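Local atomic coordinates of Lin1840 protein (Listeria innocua serovar 6a, PDB entry 4ZOC), a protein that probably hydrolyses terminal, non-reducing beta-D-glucosyl residues to release glucose, acting as a family 3 beta-glucosidase linked to beta-1,2-glucan metabolism. Residues Ser476-Ala490 with Ile502-Leu515. The protein carries 2 engineered substitutions. Sequence-based numbering, arbitrary orientation.
Sequences SLATIRLPEAQYQLA and ITLFNGRPLEVKEL
R481 lays its side chain across that of E511, its CG and CD running over the carboxylate before the guanidinium reaches E514. The bend at chi3 (70°) turns the guanidinium back over the Y487 ring, where NH2 sits 3.4 Å above the plane near its centre, a cation-pi position. Three carboxylates meet the guanidinium edge. R481 NH1 donates to E511 OE1 at 2.9 Å, on the anti side and 33° out of the carboxylate plane. The same R481 NH1 meets E514 OE2 at 3.0 Å, from above that carboxylate's plane. With R481 NH2 to E514 OE1 at 3.1 Å, E514 is gripped end-on by both nitrogens. R481 NH2 also donates to the syn lone pair of E484 OE1, closing a four-residue salt-bridge network. Three glutamates crowd one arginine, E484 OE2 lying 4.8 Å from E514 OE1, which probably raises their proton affinity while the arginine offsets it. The other E511 oxygen, OE2, bonds T558.

On the ring covered by R481, Y487 OH donates to E511 O at 2.8 Å in the carbonyl plane, on a lone pair, and accepts L482 N, which fixes the phenol by two bonds. The backbones join where E511 N bonds I480 O at 2.8 Å; I480, the centre of an inverse gamma turn, sets CG1 against E511 CG and CG2 against R508 CD.

Beside the polar network, L482 CD1 meets L504 and L515, and its CD2 meets L510 CD1. L515 CD2 touches both Y487 CD1 and A490 CB. At the far end L477 CD1 rests over one face of the R508 guanidinium, 3.5 Å from R508 NH1, while E466, P145 and G475 hold that group's nitrogens.

The loops before helix 484-494 and after strand 500-505 thus pack together in the beta-alpha-beta unit 459-465, 484-494, 500-505 of the family 3 C-terminal domain.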
loop_
_atom_site.group_PDB
_atom_site.type_symbol
_atom_site.label_atom_id
_atom_site.label_comp_id
_atom_site.label_asym_id
_atom_site.label_seq_id
_atom_site.Cartn_x
_atom_site.Cartn_y
_atom_site.Cartn_z
ATOM N N SER A 476 -0.918 13.260 9.243
ATOM C CA SER A 476 -0.632 12.584 7.997
ATOM C C SER A 476 -0.499 13.614 6.889
ATOM O O SER A 476 -1.431 14.482 6.727
ATOM C CB SER A 476 -1.807 11.639 7.649
ATOM O OG SER A 476 -1.826 10.480 8.494
ATOM N N LEU A 477 0.501 13.392 6.037
ATOM C CA LEU A 477 0.707 14.198 4.867
ATOM C C LEU A 477 0.636 13.357 3.644
ATOM O O LEU A 477 1.456 12.451 3.481
ATOM C CB LEU A 477 2.051 14.883 4.853
ATOM C CG LEU A 477 2.415 16.001 5.717
ATOM C CD1 LEU A 477 3.827 16.510 5.343
ATOM C CD2 LEU A 477 1.351 17.068 5.490
ATOM N N ALA A 478 -0.283 13.657 2.747
ATOM C CA ALA A 478 -0.307 12.908 1.493
ATOM C C ALA A 478 0.877 13.118 0.609
ATOM O O ALA A 478 1.345 12.137 -0.025
ATOM C CB ALA A 478 -1.591 13.183 0.737
ATOM N N THR A 479 1.485 14.303 0.645
ATOM C CA THR A 479 2.712 14.562 -0.108
ATOM C C THR A 479 3.818 14.892 0.874
ATOM O O THR A 479 3.719 15.825 1.710
ATOM C CB THR A 479 2.509 15.726 -1.079
ATOM O OG1 THR A 479 1.390 15.413 -1.942
ATOM C CG2 THR A 479 3.727 16.040 -1.854
ATOM N N ILE A 480 4.863 14.072 0.851
ATOM C CA ILE A 480 5.915 14.186 1.857
ATOM C C ILE A 480 6.999 15.204 1.428
ATOM O O ILE A 480 8.192 14.852 1.194
ATOM C CB ILE A 480 6.544 12.803 2.192
ATOM C CG1 ILE A 480 7.006 12.080 0.941
ATOM C CG2 ILE A 480 5.514 11.964 2.929
ATOM C CD1 ILE A 480 8.237 11.246 1.207
ATOM N N ARG A 481 6.553 16.449 1.393
ATOM C CA ARG A 481 7.346 17.600 1.016
ATOM C C ARG A 481 7.227 18.676 2.082
ATOM O O ARG A 481 6.242 18.740 2.787
ATOM C CB ARG A 481 6.896 18.124 -0.354
ATOM C CG ARG A 481 7.333 17.289 -1.518
ATOM C CD ARG A 481 6.825 17.899 -2.788
ATOM N NE ARG A 481 7.473 19.151 -3.158
ATOM C CZ ARG A 481 8.604 19.223 -3.850
ATOM N NH1 ARG A 481 9.289 18.141 -4.125
ATOM N NH2 ARG A 481 9.115 20.410 -4.170
ATOM N N LEU A 482 8.284 19.484 2.219
ATOM C CA LEU A 482 8.201 20.699 2.963
ATOM C C LEU A 482 7.316 21.648 2.210
ATOM O O LEU A 482 6.975 21.393 1.025
ATOM C CB LEU A 482 9.615 21.331 3.052
ATOM C CG LEU A 482 10.746 20.665 3.810
ATOM C CD1 LEU A 482 12.012 21.385 3.590
ATOM C CD2 LEU A 482 10.429 20.670 5.262
ATOM N N PRO A 483 6.850 22.687 2.861
ATOM C CA PRO A 483 6.158 23.767 2.129
ATOM C C PRO A 483 6.938 24.225 0.945
ATOM O O PRO A 483 8.209 24.315 1.007
ATOM C CB PRO A 483 5.955 24.841 3.175
ATOM C CG PRO A 483 6.022 24.151 4.505
ATOM C CD PRO A 483 6.918 22.948 4.317
ATOM N N GLU A 484 6.275 24.469 -0.184
ATOM C CA GLU A 484 7.041 24.800 -1.385
ATOM C C GLU A 484 7.919 26.065 -1.227
ATOM O O GLU A 484 8.974 26.161 -1.849
ATOM C CB GLU A 484 6.098 24.903 -2.567
ATOM C CG GLU A 484 6.793 25.125 -3.863
ATOM C CD GLU A 484 7.685 23.969 -4.332
ATOM O OE1 GLU A 484 7.498 22.793 -3.794
ATOM O OE2 GLU A 484 8.487 24.289 -5.319
ATOM N N ALA A 485 7.516 27.008 -0.358
ATOM C CA ALA A 485 8.327 28.174 -0.037
ATOM C C ALA A 485 9.724 27.831 0.438
ATOM O O ALA A 485 10.661 28.587 0.191
ATOM C CB ALA A 485 7.628 29.030 0.988
ATOM N N GLN A 486 9.894 26.691 1.127
ATOM C CA GLN A 486 11.208 26.285 1.551
ATOM C C GLN A 486 12.079 25.748 0.412
ATOM O O GLN A 486 13.249 26.031 0.376
ATOM C CB GLN A 486 11.132 25.268 2.696
ATOM C CG GLN A 486 10.421 25.880 3.917
ATOM C CD GLN A 486 10.610 25.057 5.172
ATOM O OE1 GLN A 486 11.652 24.433 5.367
ATOM N NE2 GLN A 486 9.593 25.042 6.035
ATOM N N TYR A 487 11.515 25.001 -0.516
ATOM C CA TYR A 487 12.253 24.627 -1.709
ATOM C C TYR A 487 12.566 25.870 -2.534
ATOM O O TYR A 487 13.699 25.984 -3.042
ATOM C CB TYR A 487 11.513 23.605 -2.586
ATOM C CG TYR A 487 11.230 22.285 -1.894
ATOM C CD1 TYR A 487 12.156 21.300 -1.903
ATOM C CD2 TYR A 487 10.002 22.032 -1.276
ATOM C CE1 TYR A 487 11.929 20.077 -1.274
ATOM C CE2 TYR A 487 9.783 20.840 -0.601
ATOM C CZ TYR A 487 10.719 19.859 -0.640
ATOM O OH TYR A 487 10.418 18.643 -0.020
ATOM N N GLN A 488 11.648 26.823 -2.595
ATOM C CA GLN A 488 11.947 28.083 -3.303
ATOM C C GLN A 488 13.103 28.830 -2.640
ATOM O O GLN A 488 13.911 29.447 -3.312
ATOM C CB GLN A 488 10.704 29.003 -3.424
ATOM C CG GLN A 488 9.545 28.416 -4.230
ATOM C CD GLN A 488 8.235 29.124 -3.898
ATOM O OE1 GLN A 488 8.184 30.120 -3.121
ATOM N NE2 GLN A 488 7.167 28.658 -4.495
ATOM N N LEU A 489 13.115 28.870 -1.327
ATOM C CA LEU A 489 14.234 29.483 -0.597
ATOM C C LEU A 489 15.550 28.825 -0.881
ATOM O O LEU A 489 16.543 29.511 -1.115
ATOM C CB LEU A 489 13.912 29.525 0.948
ATOM C CG LEU A 489 14.972 30.076 1.856
ATOM C CD1 LEU A 489 15.397 31.494 1.484
ATOM C CD2 LEU A 489 14.464 30.056 3.333
ATOM N N ALA A 490 15.615 27.508 -0.868
ATOM C CA ALA A 490 16.883 26.812 -1.169
ATOM C C ALA A 490 17.358 27.153 -2.607
ATOM O O ALA A 490 18.507 27.377 -2.840
ATOM C CB ALA A 490 16.657 25.336 -1.006
ATOM N N ILE A 502 22.613 22.850 4.240
ATOM C CA ILE A 502 21.221 22.800 4.677
ATOM C C ILE A 502 21.164 21.951 5.960
ATOM O O ILE A 502 21.662 20.776 6.002
ATOM C CB ILE A 502 20.266 22.234 3.597
ATOM C CG1 ILE A 502 20.029 23.270 2.505
ATOM C CG2 ILE A 502 18.857 21.928 4.187
ATOM C CD1 ILE A 502 19.308 22.803 1.219
ATOM N N THR A 503 20.595 22.518 7.015
ATOM C CA THR A 503 20.427 21.768 8.255
ATOM C C THR A 503 18.934 21.560 8.312
ATOM O O THR A 503 18.210 22.477 8.432
ATOM C CB THR A 503 20.918 22.572 9.508
ATOM O OG1 THR A 503 20.364 23.859 9.449
ATOM C CG2 THR A 503 22.392 22.780 9.513
ATOM N N LEU A 504 18.490 20.306 8.157
ATOM C CA LEU A 504 17.113 19.946 8.066
ATOM C C LEU A 504 16.559 19.385 9.362
ATOM O O LEU A 504 17.127 18.491 9.964
ATOM C CB LEU A 504 16.907 18.945 6.901
ATOM C CG LEU A 504 15.463 18.507 6.579
ATOM C CD1 LEU A 504 14.658 19.630 5.985
ATOM C CD2 LEU A 504 15.538 17.352 5.562
ATOM N N PHE A 505 15.438 19.951 9.777
ATOM C CA PHE A 505 14.700 19.493 11.007
ATOM C C PHE A 505 13.311 19.008 10.638
ATOM O O PHE A 505 12.539 19.664 9.905
ATOM C CB PHE A 505 14.619 20.636 11.978
ATOM C CG PHE A 505 15.959 21.126 12.434
ATOM C CD1 PHE A 505 16.688 22.015 11.682
ATOM C CD2 PHE A 505 16.451 20.723 13.636
ATOM C CE1 PHE A 505 17.930 22.447 12.102
ATOM C CE2 PHE A 505 17.655 21.180 14.074
ATOM C CZ PHE A 505 18.413 22.032 13.315
ATOM N N ASN A 506 12.968 17.819 11.111
ATOM C CA ASN A 506 11.827 17.142 10.583
ATOM C C ASN A 506 11.543 15.848 11.335
ATOM O O ASN A 506 12.410 15.346 11.985
ATOM C CB ASN A 506 11.973 16.838 9.090
ATOM C CG ASN A 506 13.216 16.101 8.740
ATOM O OD1 ASN A 506 14.308 16.564 9.060
ATOM N ND2 ASN A 506 13.102 14.949 8.047
ATOM N N GLY A 507 10.292 15.334 11.203
ATOM C CA GLY A 507 9.858 14.132 11.900
ATOM C C GLY A 507 9.610 12.958 11.017
ATOM O O GLY A 507 9.140 11.941 11.496
ATOM N N ARG A 508 9.852 13.086 9.709
ATOM C CA ARG A 508 9.593 12.011 8.691
ATOM C C ARG A 508 10.585 12.152 7.575
ATOM O O ARG A 508 11.055 13.249 7.333
ATOM C CB ARG A 508 8.170 12.103 8.053
ATOM C CG ARG A 508 7.855 13.523 7.530
ATOM C CD ARG A 508 6.775 13.621 6.487
ATOM N NE ARG A 508 5.543 13.091 7.031
ATOM C CZ ARG A 508 4.745 13.764 7.859
ATOM N NH1 ARG A 508 5.051 14.983 8.234
ATOM N NH2 ARG A 508 3.628 13.229 8.287
ATOM N N PRO A 509 10.927 11.029 6.875
ATOM C CA PRO A 509 11.531 11.179 5.523
ATOM C C PRO A 509 10.726 12.132 4.682
ATOM O O PRO A 509 9.465 12.210 4.789
ATOM C CB PRO A 509 11.418 9.767 4.960
ATOM C CG PRO A 509 11.484 8.861 6.219
ATOM C CD PRO A 509 10.590 9.609 7.132
ATOM N N LEU A 510 11.442 12.900 3.878
ATOM C CA LEU A 510 10.824 13.901 3.006
ATOM C C LEU A 510 11.444 13.713 1.622
ATOM O O LEU A 510 12.532 13.101 1.500
ATOM C CB LEU A 510 11.094 15.317 3.492
ATOM C CG LEU A 510 10.265 15.698 4.723
ATOM C CD1 LEU A 510 11.003 16.853 5.366
ATOM C CD2 LEU A 510 8.783 15.922 4.433
ATOM N N GLU A 511 10.853 14.347 0.642
ATOM C CA GLU A 511 11.479 14.478 -0.692
ATOM C C GLU A 511 12.616 15.538 -0.644
ATOM O O GLU A 511 12.379 16.753 -0.526
ATOM C CB GLU A 511 10.461 14.906 -1.736
ATOM C CG GLU A 511 9.269 13.994 -1.937
ATOM C CD GLU A 511 8.339 14.422 -3.081
ATOM O OE1 GLU A 511 8.704 15.338 -3.902
ATOM O OE2 GLU A 511 7.235 13.839 -3.158
ATOM N N VAL A 512 13.846 15.069 -0.636
ATOM C CA VAL A 512 14.947 15.954 -0.445
ATOM C C VAL A 512 15.836 16.119 -1.684
ATOM O O VAL A 512 16.905 16.827 -1.617
ATOM C CB VAL A 512 15.766 15.623 0.813
ATOM C CG1 VAL A 512 14.911 15.705 2.067
ATOM C CG2 VAL A 512 16.533 14.312 0.644
ATOM N N LYS A 513 15.486 15.466 -2.802
ATOM C CA LYS A 513 16.310 15.538 -3.978
ATOM C C LYS A 513 16.622 17.040 -4.366
ATOM O O LYS A 513 17.809 17.406 -4.623
ATOM C CB LYS A 513 15.679 14.781 -5.146
ATOM C CG LYS A 513 16.325 15.028 -6.515
ATOM C CD LYS A 513 15.705 14.139 -7.617
ATOM C CE LYS A 513 16.596 14.329 -8.880
ATOM N NZ LYS A 513 16.262 13.325 -9.859
ATOM N N GLU A 514 15.600 17.884 -4.322
ATOM C CA GLU A 514 15.773 19.319 -4.714
ATOM C C GLU A 514 16.624 20.051 -3.712
ATOM O O GLU A 514 17.296 21.014 -4.078
ATOM C CB GLU A 514 14.442 20.016 -4.839
ATOM C CG GLU A 514 13.644 19.450 -5.997
ATOM C CD GLU A 514 12.173 19.761 -5.877
ATOM O OE1 GLU A 514 11.816 20.909 -5.566
ATOM O OE2 GLU A 514 11.356 18.849 -6.111
ATOM N N LEU A 515 16.713 19.568 -2.456
ATOM C CA LEU A 515 17.578 20.211 -1.485
ATOM C C LEU A 515 19.011 19.793 -1.677
ATOM O O LEU A 515 19.887 20.619 -1.665
ATOM C CB LEU A 515 17.082 19.893 -0.068
ATOM C CG LEU A 515 15.634 20.296 0.196
ATOM C CD1 LEU A 515 15.204 19.896 1.588
ATOM C CD2 LEU A 515 15.298 21.750 -0.028
#